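Local coordinates for protein BIM1 (PDB 2QJX), which binds microtubules at their plus ends, here represented by its calponin-homology domain, at residues L15-L19 with L102-K106; G21-L25 with Y118-R124; G34-C40 with N68-L72; I42-Y47 with H108-K113. All blocks are in the same frame, centred on the assembly; numbering follows the deposited sequence.

How the contacts relate
All four contacts belong to one compact, all-helical calponin-homology domain, and helix 37-47 runs through its middle, supplying a segment to both contact 3 and contact 4. Contacts 1 and 4 lie on successive turns of helix 95-112, their centres about 11 Å apart, and are joined where W18 meets W109 and where I42 packs on L19 and L102. Contact 3, about 14 Å from each of them, is tied to contact 1 by L105 against Y39 and to contact 4 by L72 against M43. Contact 2, centred about 13 Å from contact 4, brings in the C-terminal part of the chain, with R123 and Y118 both reaching D44.

Contact 1: L15-L19 with L102-K106; sequences LLTWL and LQWLK
K106 lays its side chain over one face of the W18 indole, running from the six-membered ring to the five-membered ring. This is the crossing of helices 12-23 and 95-112 in the calponin-homology fold, where the axes of the two short segments pass 11.2 Å apart at 50°. CG of K106 stands above the six-membered ring in a CH-pi contact, 3.7 Å from its centroid and only 8° off the normal. The chain then continues fully extended, CE passing over CG and CD1 of the indole, and brings the ammonium NZ to 4.4 Å from the centroid of the W18 five-membered ring, a cation-pi contact. With CG of K106 opposite the backbone N (chi1 -178°) and every later torsion also extended, the lysine has the straight shape needed to span both rings. The methylenes thus supply apolar cover while the charge sits over the pi system. At the ring's edge, near its plane, CD1 of L102 lies 4.2 Å from CZ3 of W18. W18 also meets W109 edge to face, which links this layer to the next turn of helix 95-112.

Beside the indole the interface is aliphatic, and no hydrogen bond crosses it. L15 and L102 point at each other tip to tip, while L19 adds a looser touch on L102; I42 of helix 37-47 backs both L19 and L102 on the inner side. The two methyls of L15 diverge: CD2 rests against CD of K106 at 3.7 Å, and CD1 meets CG of Q103 at 3.5 Å.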
loop_
_atom_site.group_PDB
_atom_site.type_symbol
_atom_site.label_atom_id
_atom_site.label_comp_id
_atom_site.label_asym_id
_atom_site.label_seq_id
_atom_site.Cartn_x
_atom_site.Cartn_y
_atom_site.Cartn_z
ATOM N N LEU A 15 -6.171 8.981 -8.668
ATOM C CA LEU A 15 -5.329 8.184 -7.785
ATOM C C LEU A 15 -5.287 6.729 -8.216
ATOM O O LEU A 15 -4.216 6.132 -8.292
ATOM C CB LEU A 15 -5.826 8.250 -6.342
ATOM C CG LEU A 15 -5.442 9.462 -5.497
ATOM C CD1 LEU A 15 -6.011 9.291 -4.097
ATOM C CD2 LEU A 15 -3.924 9.596 -5.442
ATOM N N LEU A 16 -6.455 6.152 -8.484
ATOM C CA LEU A 16 -6.514 4.759 -8.897
ATOM C C LEU A 16 -5.702 4.519 -10.158
ATOM O O LEU A 16 -4.975 3.536 -10.254
ATOM C CB LEU A 16 -7.967 4.311 -9.110
ATOM C CG LEU A 16 -8.720 3.924 -7.831
ATOM C CD1 LEU A 16 -10.136 3.480 -8.173
ATOM C CD2 LEU A 16 -7.975 2.800 -7.119
ATOM N N THR A 17 -5.819 5.421 -11.125
ATOM C CA THR A 17 -5.072 5.279 -12.364
ATOM C C THR A 17 -3.575 5.301 -12.059
ATOM O O THR A 17 -2.811 4.508 -12.607
ATOM C CB THR A 17 -5.438 6.403 -13.356
ATOM O OG1 THR A 17 -6.796 6.224 -13.788
ATOM C CG2 THR A 17 -4.514 6.378 -14.570
ATOM N N TRP A 18 -3.167 6.200 -11.169
ATOM C CA TRP A 18 -1.761 6.308 -10.778
ATOM C C TRP A 18 -1.299 5.015 -10.125
ATOM O O TRP A 18 -0.270 4.462 -10.495
ATOM C CB TRP A 18 -1.564 7.453 -9.782
ATOM C CG TRP A 18 -0.200 7.456 -9.130
ATOM C CD1 TRP A 18 0.985 7.844 -9.697
ATOM C CD2 TRP A 18 0.114 7.036 -7.796
ATOM N NE1 TRP A 18 2.013 7.693 -8.796
ATOM C CE2 TRP A 18 1.507 7.199 -7.622
ATOM C CE3 TRP A 18 -0.646 6.537 -6.728
ATOM C CZ2 TRP A 18 2.157 6.883 -6.421
ATOM C CZ3 TRP A 18 -0.001 6.221 -5.536
ATOM C CH2 TRP A 18 1.390 6.398 -5.395
ATOM N N LEU A 19 -2.068 4.542 -9.146
ATOM C CA LEU A 19 -1.732 3.317 -8.425
ATOM C C LEU A 19 -1.671 2.090 -9.326
ATOM O O LEU A 19 -0.754 1.271 -9.219
ATOM C CB LEU A 19 -2.757 3.070 -7.312
ATOM C CG LEU A 19 -2.519 1.845 -6.429
ATOM C CD1 LEU A 19 -1.252 2.045 -5.620
ATOM C CD2 LEU A 19 -3.718 1.639 -5.507
ATOM N N LEU A 102 -4.287 6.977 0.894
ATOM C CA LEU A 102 -3.641 6.829 -0.407
ATOM C C LEU A 102 -3.117 8.180 -0.890
ATOM O O LEU A 102 -2.052 8.255 -1.510
ATOM C CB LEU A 102 -4.617 6.253 -1.434
ATOM C CG LEU A 102 -4.034 5.968 -2.820
ATOM C CD1 LEU A 102 -2.880 4.969 -2.706
ATOM C CD2 LEU A 102 -5.123 5.424 -3.733
ATOM N N GLN A 103 -3.859 9.251 -0.609
ATOM C CA GLN A 103 -3.414 10.579 -1.016
ATOM C C GLN A 103 -2.087 10.884 -0.337
ATOM O O GLN A 103 -1.156 11.361 -0.981
ATOM C CB GLN A 103 -4.441 11.651 -0.641
ATOM C CG GLN A 103 -5.779 11.502 -1.348
ATOM C CD GLN A 103 -6.785 12.559 -0.925
ATOM O OE1 GLN A 103 -6.929 12.854 0.261
ATOM N NE2 GLN A 103 -7.496 13.122 -1.893
ATOM N N TRP A 104 -1.991 10.604 0.960
ATOM C CA TRP A 104 -0.744 10.861 1.673
ATOM C C TRP A 104 0.383 9.969 1.156
ATOM O O TRP A 104 1.521 10.419 0.997
ATOM C CB TRP A 104 -0.900 10.626 3.175
ATOM C CG TRP A 104 0.402 10.812 3.915
ATOM C CD1 TRP A 104 0.922 11.987 4.383
ATOM C CD2 TRP A 104 1.378 9.799 4.202
ATOM N NE1 TRP A 104 2.159 11.768 4.945
ATOM C CE2 TRP A 104 2.464 10.435 4.845
ATOM C CE3 TRP A 104 1.439 8.417 3.976
ATOM C CZ2 TRP A 104 3.604 9.734 5.266
ATOM C CZ3 TRP A 104 2.576 7.720 4.395
ATOM C CH2 TRP A 104 3.640 8.383 5.033
ATOM N N LEU A 105 0.077 8.700 0.904
ATOM C CA LEU A 105 1.096 7.785 0.410
ATOM C C LEU A 105 1.684 8.269 -0.905
ATOM O O LEU A 105 2.903 8.218 -1.109
ATOM C CB LEU A 105 0.516 6.379 0.238
ATOM C CG LEU A 105 0.387 5.582 1.537
ATOM C CD1 LEU A 105 -0.402 4.308 1.289
ATOM C CD2 LEU A 105 1.772 5.247 2.064
ATOM N N LYS A 106 0.830 8.740 -1.804
ATOM C CA LYS A 106 1.326 9.223 -3.083
ATOM C C LYS A 106 2.313 10.366 -2.865
ATOM O O LYS A 106 3.330 10.456 -3.552
ATOM C CB LYS A 106 0.181 9.701 -3.978
ATOM C CG LYS A 106 0.687 10.174 -5.337
ATOM C CD LYS A 106 -0.415 10.619 -6.264
ATOM C CE LYS A 106 0.169 10.979 -7.624
ATOM N NZ LYS A 106 -0.866 11.458 -8.570
#

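Contact 2: G21-L25 with Y118-R124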
loop_
_atom_site.group_PDB
_atom_site.type_symbol
_atom_site.label_atom_id
_atom_site.label_comp_id
_atom_site.label_asym_id
_atom_site.label_seq_id
_atom_site.Cartn_x
_atom_site.Cartn_y
_atom_site.Cartn_z
ATOM N N GLY A 21 -1.041 1.914 -12.493
ATOM C CA GLY A 21 0.116 1.948 -13.367
ATOM C C GLY A 21 1.393 1.691 -12.585
ATOM O O GLY A 21 2.281 0.970 -13.041
ATOM N N LEU A 22 1.471 2.272 -11.392
ATOM C CA LEU A 22 2.639 2.127 -10.532
ATOM C C LEU A 22 2.912 0.685 -10.130
ATOM O O LEU A 22 4.045 0.217 -10.213
ATOM C CB LEU A 22 2.460 2.963 -9.261
ATOM C CG LEU A 22 3.599 2.895 -8.237
ATOM C CD1 LEU A 22 4.826 3.611 -8.781
ATOM C CD2 LEU A 22 3.159 3.534 -6.934
ATOM N N LEU A 23 1.873 -0.020 -9.689
ATOM C CA LEU A 23 2.044 -1.396 -9.233
ATOM C C LEU A 23 1.484 -2.471 -10.157
ATOM O O LEU A 23 1.443 -3.647 -9.793
ATOM C CB LEU A 23 1.420 -1.551 -7.843
ATOM C CG LEU A 23 2.013 -0.651 -6.756
ATOM C CD1 LEU A 23 1.330 -0.919 -5.432
ATOM C CD2 LEU A 23 3.511 -0.904 -6.647
ATOM N N ASN A 24 1.078 -2.077 -11.359
ATOM C CA ASN A 24 0.489 -3.025 -12.298
ATOM C C ASN A 24 -0.673 -3.760 -11.640
ATOM O O ASN A 24 -0.703 -4.998 -11.580
ATOM C CB ASN A 24 1.513 -4.044 -12.789
ATOM C CG ASN A 24 0.902 -5.065 -13.729
ATOM O OD1 ASN A 24 0.211 -4.705 -14.682
ATOM N ND2 ASN A 24 1.147 -6.346 -13.462
ATOM N N LEU A 25 -1.617 -2.980 -11.130
ATOM C CA LEU A 25 -2.804 -3.515 -10.483
ATOM C C LEU A 25 -4.005 -3.188 -11.359
ATOM O O LEU A 25 -3.882 -2.460 -12.349
ATOM C CB LEU A 25 -2.988 -2.898 -9.094
ATOM C CG LEU A 25 -1.900 -3.227 -8.068
ATOM C CD1 LEU A 25 -2.194 -2.530 -6.746
ATOM C CD2 LEU A 25 -1.833 -4.734 -7.880
ATOM N N TYR A 118 11.774 0.036 -10.256
ATOM C CA TYR A 118 11.067 -0.906 -9.397
ATOM C C TYR A 118 10.240 -1.853 -10.253
ATOM O O TYR A 118 9.536 -1.421 -11.160
ATOM C CB TYR A 118 10.154 -0.152 -8.425
ATOM C CG TYR A 118 9.482 -1.041 -7.397
ATOM C CD1 TYR A 118 10.215 -1.618 -6.360
ATOM C CD2 TYR A 118 8.115 -1.308 -7.468
ATOM C CE1 TYR A 118 9.602 -2.442 -5.411
ATOM C CE2 TYR A 118 7.487 -2.133 -6.526
ATOM C CZ TYR A 118 8.237 -2.694 -5.504
ATOM O OH TYR A 118 7.626 -3.509 -4.579
ATOM N N ASP A 119 10.342 -3.147 -9.971
ATOM C CA ASP A 119 9.595 -4.150 -10.719
ATOM C C ASP A 119 8.565 -4.696 -9.746
ATOM O O ASP A 119 8.848 -5.627 -8.996
ATOM C CB ASP A 119 10.516 -5.284 -11.174
ATOM C CG ASP A 119 9.823 -6.253 -12.108
ATOM O OD1 ASP A 119 8.580 -6.358 -12.046
ATOM O OD2 ASP A 119 10.523 -6.923 -12.897
ATOM N N PRO A 120 7.353 -4.121 -9.749
ATOM C CA PRO A 120 6.290 -4.564 -8.843
ATOM C C PRO A 120 5.913 -6.031 -8.960
ATOM O O PRO A 120 5.687 -6.703 -7.954
ATOM C CB PRO A 120 5.131 -3.621 -9.185
ATOM C CG PRO A 120 5.360 -3.316 -10.635
ATOM C CD PRO A 120 6.858 -3.091 -10.677
ATOM N N ASP A 121 5.847 -6.534 -10.184
ATOM C CA ASP A 121 5.478 -7.925 -10.391
ATOM C C ASP A 121 6.507 -8.884 -9.796
ATOM O O ASP A 121 6.152 -9.814 -9.070
ATOM C CB ASP A 121 5.288 -8.179 -11.888
ATOM C CG ASP A 121 4.199 -7.301 -12.482
ATOM O OD1 ASP A 121 3.010 -7.571 -12.217
ATOM O OD2 ASP A 121 4.532 -6.329 -13.195
ATOM N N ALA A 122 7.780 -8.657 -10.099
ATOM C CA ALA A 122 8.835 -9.517 -9.574
ATOM C C ALA A 122 8.894 -9.456 -8.049
ATOM O O ALA A 122 9.115 -10.474 -7.390
ATOM C CB ALA A 122 10.186 -9.118 -10.167
ATOM N N ARG A 123 8.699 -8.269 -7.483
ATOM C CA ARG A 123 8.738 -8.132 -6.031
ATOM C C ARG A 123 7.620 -8.922 -5.350
ATOM O O ARG A 123 7.773 -9.322 -4.195
ATOM C CB ARG A 123 8.666 -6.653 -5.616
ATOM C CG ARG A 123 9.903 -5.835 -5.990
ATOM C CD ARG A 123 11.153 -6.308 -5.243
ATOM N NE ARG A 123 11.067 -6.034 -3.809
ATOM C CZ ARG A 123 11.971 -6.418 -2.913
ATOM N NH1 ARG A 123 13.040 -7.106 -3.294
ATOM N NH2 ARG A 123 11.811 -6.104 -1.633
ATOM N N ARG A 124 6.513 -9.148 -6.065
ATOM C CA ARG A 124 5.368 -9.908 -5.540
ATOM C C ARG A 124 5.426 -11.368 -5.976
ATOM O O ARG A 124 4.468 -12.109 -5.748
ATOM C CB ARG A 124 4.027 -9.401 -6.094
ATOM C CG ARG A 124 3.676 -7.962 -5.933
ATOM C CD ARG A 124 2.171 -7.821 -6.163
ATOM N NE ARG A 124 1.747 -7.821 -7.566
ATOM C CZ ARG A 124 1.679 -6.726 -8.321
ATOM N NH1 ARG A 124 2.014 -5.548 -7.814
ATOM N NH2 ARG A 124 1.238 -6.795 -9.572
#
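The guanidinium of R124 is sandwiched between L25 CD2, 3.7 Å above one face and toward its rim, and the carbonyl oxygen of P120 over the opposite face. In its plane, at the edge, lies the carbonyl of L23. NH1 and NH2 grip that single oxygen end-on, NH1 to L23 O at 2.8 Å and the less straight NH2 to L23 O at 3.2 Å. NH2 also makes a weak bond to N24 O, and a salt bridge of 3.3 Å joins R124 NH2 to D121 OD1. A bend at chi3 (-79°) turns the arginine's end back toward the turn that follows helix 12-23, where N24 has positive phi. An alanine in place of R124 would remove both donors from L23 O and is likely to leave that carbonyl, and the carboxylate of D121, without their charged partner.

The other flat pair is the amide of N24 and the carboxylate of D121, whose planes stand 66° apart. N24 ND2 reaches the syn lone pair of D121 OD1 at 2.6 Å, with the acceptor tilted 17° from the amide plane. Between the polar groups and Y118, the ring of P120 leans on the backbone of L22 and L23, its CB 4.1 Å from L23 CD2, and the same methyl touches Y118 CE2. D119 N-caps the short helix 120-123, OD1 accepting from A122 N.

The contact thus packs helix 120-123 against the C-terminal turn of helix 12-23, beside helix 37-47, whose Q41 bonds R124, P120 O and Y118 OH and whose D44 takes the Y118 hydroxyl and R123.

Contact 3: G34-C40 with N68-L72; sequences GTGAAYC and NYKIL
Y69 sends its hydroxyl into the backbone of the turn that precedes helix 37-47, donating to G34 O at 2.7 Å from well above the carbonyl plane. One residue earlier on helix 62-78, N68 donates from ND2 to T35 O at 2.9 Å, a nearly straight bond (170°) with the oxygen in the plane of the amide. In this buried part of the calponin-homology fold, two consecutive side chains of one helix hold two consecutive carbonyls before the next.

Over one face of the Y69 ring lies G36, whose CA sits 4.1 Å from the ring centroid in a CH-pi contact. G36 is the N-cap of helix 37-47 and has positive phi; a CB there would run into both N68 CB and the Y69 ring, and also into the preceding carbonyl oxygen. A leucine in place of Y69 has neither hydroxyl nor flat ring, and would probably leave G34 O without this donor and G36 CA without the face it lies on.

Further out, Y39 crosses Y69 obliquely, its CD1 4.0 Å from Y69 CE2, while its hydroxyl bonds N98 of helix 95-112 and its ring meets F101 edge to face. V87 and L90 of helix 87-90 touch Y69. The N68 amide is fixed from its other end, OD1 accepting from the backbone N of K56. L72, with CG opposite its backbone N (chi1 -174°), lays its two methyls along Y39, CD2 reaching CB at 3.9 Å. Next to Y39, C40 places its SG 3.2 Å from N68 O and 3.9 Å from I71 CG2.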
loop_
_atom_site.group_PDB
_atom_site.type_symbol
_atom_site.label_atom_id
_atom_site.label_comp_id
_atom_site.label_asym_id
_atom_site.label_seq_id
_atom_site.Cartn_x
_atom_site.Cartn_y
_atom_site.Cartn_z
ATOM N N GLY A 34 -8.291 -1.065 1.056
ATOM C CA GLY A 34 -8.480 -1.367 2.461
ATOM C C GLY A 34 -7.791 -2.634 2.936
ATOM O O GLY A 34 -7.595 -2.801 4.139
ATOM N N THR A 35 -7.412 -3.521 2.011
ATOM C CA THR A 35 -6.764 -4.778 2.396
ATOM C C THR A 35 -5.343 -4.551 2.881
ATOM O O THR A 35 -4.739 -5.440 3.478
ATOM C CB THR A 35 -6.712 -5.798 1.233
ATOM O OG1 THR A 35 -5.741 -5.378 0.263
ATOM C CG2 THR A 35 -8.073 -5.920 0.567
ATOM N N GLY A 36 -4.813 -3.362 2.607
ATOM C CA GLY A 36 -3.468 -3.020 3.034
ATOM C C GLY A 36 -2.313 -3.525 2.184
ATOM O O GLY A 36 -1.172 -3.103 2.382
ATOM N N ALA A 37 -2.593 -4.418 1.243
ATOM C CA ALA A 37 -1.551 -4.980 0.389
ATOM C C ALA A 37 -0.860 -3.917 -0.480
ATOM O O ALA A 37 0.373 -3.835 -0.517
ATOM C CB ALA A 37 -2.143 -6.082 -0.485
ATOM N N ALA A 38 -1.649 -3.106 -1.178
ATOM C CA ALA A 38 -1.090 -2.061 -2.030
ATOM C C ALA A 38 -0.269 -1.062 -1.218
ATOM O O ALA A 38 0.793 -0.621 -1.660
ATOM C CB ALA A 38 -2.212 -1.334 -2.782
ATOM N N TYR A 39 -0.758 -0.699 -0.033
ATOM C CA TYR A 39 -0.039 0.243 0.825
ATOM C C TYR A 39 1.357 -0.296 1.125
ATOM O O TYR A 39 2.349 0.436 1.059
ATOM C CB TYR A 39 -0.798 0.454 2.139
ATOM C CG TYR A 39 -2.157 1.102 1.981
ATOM C CD1 TYR A 39 -3.145 0.926 2.950
ATOM C CD2 TYR A 39 -2.459 1.887 0.867
ATOM C CE1 TYR A 39 -4.403 1.508 2.812
ATOM C CE2 TYR A 39 -3.713 2.480 0.720
ATOM C CZ TYR A 39 -4.680 2.283 1.694
ATOM O OH TYR A 39 -5.927 2.850 1.544
ATOM N N CYS A 40 1.427 -1.578 1.469
ATOM C CA CYS A 40 2.705 -2.209 1.766
ATOM C C CYS A 40 3.643 -2.108 0.576
ATOM O O CYS A 40 4.807 -1.750 0.734
ATOM C CB CYS A 40 2.524 -3.694 2.102
ATOM S SG CYS A 40 1.900 -4.023 3.756
ATOM N N ASN A 68 -1.255 -7.568 6.858
ATOM C CA ASN A 68 -0.695 -6.558 5.971
ATOM C C ASN A 68 -0.475 -5.264 6.730
ATOM O O ASN A 68 0.557 -4.612 6.580
ATOM C CB ASN A 68 -1.620 -6.311 4.779
ATOM C CG ASN A 68 -1.754 -7.528 3.895
ATOM O OD1 ASN A 68 -0.902 -8.417 3.920
ATOM N ND2 ASN A 68 -2.813 -7.570 3.094
ATOM N N TYR A 69 -1.440 -4.893 7.559
ATOM C CA TYR A 69 -1.307 -3.666 8.326
ATOM C C TYR A 69 -0.213 -3.738 9.390
ATOM O O TYR A 69 0.433 -2.735 9.687
ATOM C CB TYR A 69 -2.655 -3.279 8.940
ATOM C CG TYR A 69 -3.569 -2.638 7.928
ATOM C CD1 TYR A 69 -4.671 -3.320 7.410
ATOM C CD2 TYR A 69 -3.292 -1.364 7.436
ATOM C CE1 TYR A 69 -5.468 -2.746 6.422
ATOM C CE2 TYR A 69 -4.081 -0.783 6.451
ATOM C CZ TYR A 69 -5.163 -1.477 5.947
ATOM O OH TYR A 69 -5.924 -0.901 4.958
ATOM N N LYS A 70 0.018 -4.912 9.959
ATOM C CA LYS A 70 1.077 -5.023 10.950
ATOM C C LYS A 70 2.426 -4.887 10.240
ATOM O O LYS A 70 3.377 -4.322 10.786
ATOM C CB LYS A 70 0.951 -6.346 11.710
ATOM C CG LYS A 70 -0.251 -6.318 12.650
ATOM C CD LYS A 70 -0.386 -7.551 13.526
ATOM C CE LYS A 70 -1.549 -7.368 14.502
ATOM N NZ LYS A 70 -1.864 -8.601 15.277
ATOM N N ILE A 71 2.494 -5.382 9.009
ATOM C CA ILE A 71 3.711 -5.274 8.208
ATOM C C ILE A 71 3.910 -3.803 7.848
ATOM O O ILE A 71 5.031 -3.296 7.896
ATOM C CB ILE A 71 3.606 -6.116 6.909
ATOM C CG1 ILE A 71 3.735 -7.605 7.246
ATOM C CG2 ILE A 71 4.699 -5.697 5.913
ATOM C CD1 ILE A 71 3.386 -8.553 6.086
ATOM N N LEU A 72 2.821 -3.120 7.493
ATOM C CA LEU A 72 2.892 -1.701 7.140
ATOM C C LEU A 72 3.313 -0.883 8.357
ATOM O O LEU A 72 4.173 -0.002 8.268
ATOM C CB LEU A 72 1.528 -1.201 6.640
ATOM C CG LEU A 72 1.486 0.234 6.107
ATOM C CD1 LEU A 72 2.247 0.301 4.795
ATOM C CD2 LEU A 72 0.036 0.679 5.892
#

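Contact 4: I42-Y47 with H108-K113; sequences IMDSIY and HWIRHK
I46 drives its CD1 methyl against the backbone of helix 95-112, 3.4 Å from W109 CA, in the tight part of this contact. Its CG1 meets W109 CD1 and its CG2 reaches H112 CB at 3.7 Å. Beside it S45 OG, bonded back to I42 O, lies at the indole edge, 3.4 Å from W109 CD1. On the other flank Y47 OH and H108 NE2 share a 2.8 Å hydrogen bond, NE2 lying in the Y47 ring plane, at its edge, and the side chains meeting at about a right angle. With CG opposite the backbone N (chi1 -166°), H108 points its imidazole at helix 37-47, where the selenium of M43, a selenomethionine, lies obliquely to it; W104 stacks on H108.

These are the last turns of helices 37-47 and 95-112 of the calponin-homology fold, nearly parallel at 8°, with segment axes 9.9 Å apart. Toward solvent, K113 CE still lies 3.1 Å from S45 O, with waters beyond it. One water bridges S45 O and K113 NZ, which also bonds S116 O; a second lies 2.7 Å from I46 O and weakly contacts H112 O. Exposed H112 turns back, ND1 donating to H108 O at 3.2 Å.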
loop_
_atom_site.group_PDB
_atom_site.type_symbol
_atom_site.label_atom_id
_atom_site.label_comp_id
_atom_site.label_asym_id
_atom_site.label_seq_id
_atom_site.Cartn_x
_atom_site.Cartn_y
_atom_site.Cartn_z
ATOM N N ILE A 42 3.596 0.009 -1.912
ATOM C CA ILE A 42 3.998 1.368 -2.258
ATOM C C ILE A 42 5.231 1.653 -1.402
ATOM O O ILE A 42 6.223 2.213 -1.876
ATOM C CB ILE A 42 2.909 2.405 -1.931
ATOM C CG1 ILE A 42 1.740 2.249 -2.903
ATOM C CG2 ILE A 42 3.482 3.816 -2.039
ATOM C CD1 ILE A 42 0.628 3.244 -2.678
HETATM N N MSE A 43 5.173 1.254 -0.136
HETATM C CA MSE A 43 6.311 1.464 0.752
HETATM C C MSE A 43 7.510 0.636 0.284
HETATM O O MSE A 43 8.659 1.053 0.446
HETATM C CB MSE A 43 5.941 1.108 2.192
HETATM C CG MSE A 43 4.894 2.039 2.809
HETATM SE SE MSE A 43 5.435 3.910 2.898
HETATM C CE MSE A 43 6.323 3.888 4.613
ATOM N N ASP A 44 7.257 -0.531 -0.303
ATOM C CA ASP A 44 8.365 -1.353 -0.793
ATOM C C ASP A 44 9.044 -0.661 -1.973
ATOM O O ASP A 44 10.267 -0.704 -2.101
ATOM C CB ASP A 44 7.884 -2.749 -1.223
ATOM C CG ASP A 44 9.043 -3.702 -1.526
ATOM O OD1 ASP A 44 9.892 -3.893 -0.631
ATOM O OD2 ASP A 44 9.107 -4.266 -2.647
ATOM N N SER A 45 8.267 -0.012 -2.835
ATOM C CA SER A 45 8.864 0.672 -3.985
ATOM C C SER A 45 9.816 1.782 -3.521
ATOM O O SER A 45 10.798 2.100 -4.196
ATOM C CB SER A 45 7.779 1.269 -4.891
ATOM O OG SER A 45 7.103 2.342 -4.260
ATOM N N ILE A 46 9.529 2.357 -2.357
ATOM C CA ILE A 46 10.355 3.427 -1.803
ATOM C C ILE A 46 11.535 2.932 -0.959
ATOM O O ILE A 46 12.662 3.415 -1.111
ATOM C CB ILE A 46 9.528 4.374 -0.905
ATOM C CG1 ILE A 46 8.355 4.965 -1.694
ATOM C CG2 ILE A 46 10.430 5.486 -0.372
ATOM C CD1 ILE A 46 7.388 5.773 -0.839
ATOM N N TYR A 47 11.278 1.978 -0.068
ATOM C CA TYR A 47 12.326 1.472 0.815
ATOM C C TYR A 47 12.929 0.132 0.430
ATOM O O TYR A 47 14.075 -0.158 0.774
ATOM C CB TYR A 47 11.806 1.417 2.249
ATOM C CG TYR A 47 11.347 2.768 2.744
ATOM C CD1 TYR A 47 10.021 3.177 2.588
ATOM C CD2 TYR A 47 12.251 3.665 3.309
ATOM C CE1 TYR A 47 9.612 4.446 2.982
ATOM C CE2 TYR A 47 11.852 4.937 3.702
ATOM C CZ TYR A 47 10.534 5.322 3.535
ATOM O OH TYR A 47 10.142 6.588 3.894
ATOM N N HIS A 108 4.142 10.862 -0.190
ATOM C CA HIS A 108 5.338 10.287 0.407
ATOM C C HIS A 108 6.206 9.679 -0.700
ATOM O O HIS A 108 7.432 9.843 -0.707
ATOM C CB HIS A 108 4.955 9.203 1.415
ATOM C CG HIS A 108 6.083 8.789 2.308
ATOM N ND1 HIS A 108 6.632 9.632 3.250
ATOM C CD2 HIS A 108 6.770 7.626 2.397
ATOM C CE1 HIS A 108 7.607 9.004 3.884
ATOM N NE2 HIS A 108 7.710 7.785 3.385
ATOM N N TRP A 109 5.560 8.978 -1.629
ATOM C CA TRP A 109 6.246 8.350 -2.759
ATOM C C TRP A 109 6.929 9.420 -3.621
ATOM O O TRP A 109 8.102 9.296 -3.981
ATOM C CB TRP A 109 5.233 7.572 -3.611
ATOM C CG TRP A 109 5.832 6.861 -4.782
ATOM C CD1 TRP A 109 6.445 5.645 -4.774
ATOM C CD2 TRP A 109 5.882 7.329 -6.136
ATOM N NE1 TRP A 109 6.874 5.321 -6.040
ATOM C CE2 TRP A 109 6.542 6.338 -6.895
ATOM C CE3 TRP A 109 5.432 8.488 -6.780
ATOM C CZ2 TRP A 109 6.764 6.470 -8.272
ATOM C CZ3 TRP A 109 5.651 8.621 -8.150
ATOM C CH2 TRP A 109 6.310 7.615 -8.880
ATOM N N ILE A 110 6.192 10.473 -3.950
ATOM C CA ILE A 110 6.746 11.553 -4.759
ATOM C C ILE A 110 8.001 12.129 -4.121
ATOM O O ILE A 110 9.011 12.342 -4.791
ATOM C CB ILE A 110 5.719 12.691 -4.939
ATOM C CG1 ILE A 110 4.606 12.230 -5.879
ATOM C CG2 ILE A 110 6.408 13.945 -5.473
ATOM C CD1 ILE A 110 3.487 13.224 -6.043
ATOM N N ARG A 111 7.938 12.363 -2.816
ATOM C CA ARG A 111 9.061 12.939 -2.091
ATOM C C ARG A 111 10.236 12.004 -1.814
ATOM O O ARG A 111 11.382 12.459 -1.760
ATOM C CB ARG A 111 8.568 13.533 -0.768
ATOM C CG ARG A 111 9.663 14.159 0.083
ATOM C CD ARG A 111 9.083 14.839 1.312
ATOM N NE ARG A 111 10.118 15.458 2.136
ATOM C CZ ARG A 111 9.879 16.129 3.258
ATOM N NH1 ARG A 111 8.634 16.272 3.696
ATOM N NH2 ARG A 111 10.884 16.658 3.944
ATOM N N HIS A 112 9.981 10.709 -1.658
ATOM C CA HIS A 112 11.073 9.802 -1.334
ATOM C C HIS A 112 11.503 8.725 -2.331
ATOM O O HIS A 112 12.569 8.137 -2.164
ATOM C CB HIS A 112 10.801 9.143 0.020
ATOM C CG HIS A 112 10.711 10.114 1.155
ATOM N ND1 HIS A 112 9.552 10.793 1.468
ATOM C CD2 HIS A 112 11.645 10.541 2.039
ATOM C CE1 HIS A 112 9.774 11.592 2.495
ATOM N NE2 HIS A 112 11.036 11.458 2.861
ATOM N N LYS A 113 10.700 8.447 -3.350
ATOM C CA LYS A 113 11.085 7.420 -4.319
ATOM C C LYS A 113 12.341 7.872 -5.061
ATOM O O LYS A 113 12.348 8.946 -5.659
ATOM C CB LYS A 113 9.963 7.172 -5.327
ATOM C CG LYS A 113 10.321 6.136 -6.388
ATOM C CD LYS A 113 10.520 4.756 -5.777
ATOM C CE LYS A 113 11.088 3.766 -6.786
ATOM N NZ LYS A 113 12.546 3.995 -7.010
HETATM O O HOH W 1 13.452 2.651 -4.709
HETATM O O HOH W 2 13.586 5.063 -3.092
#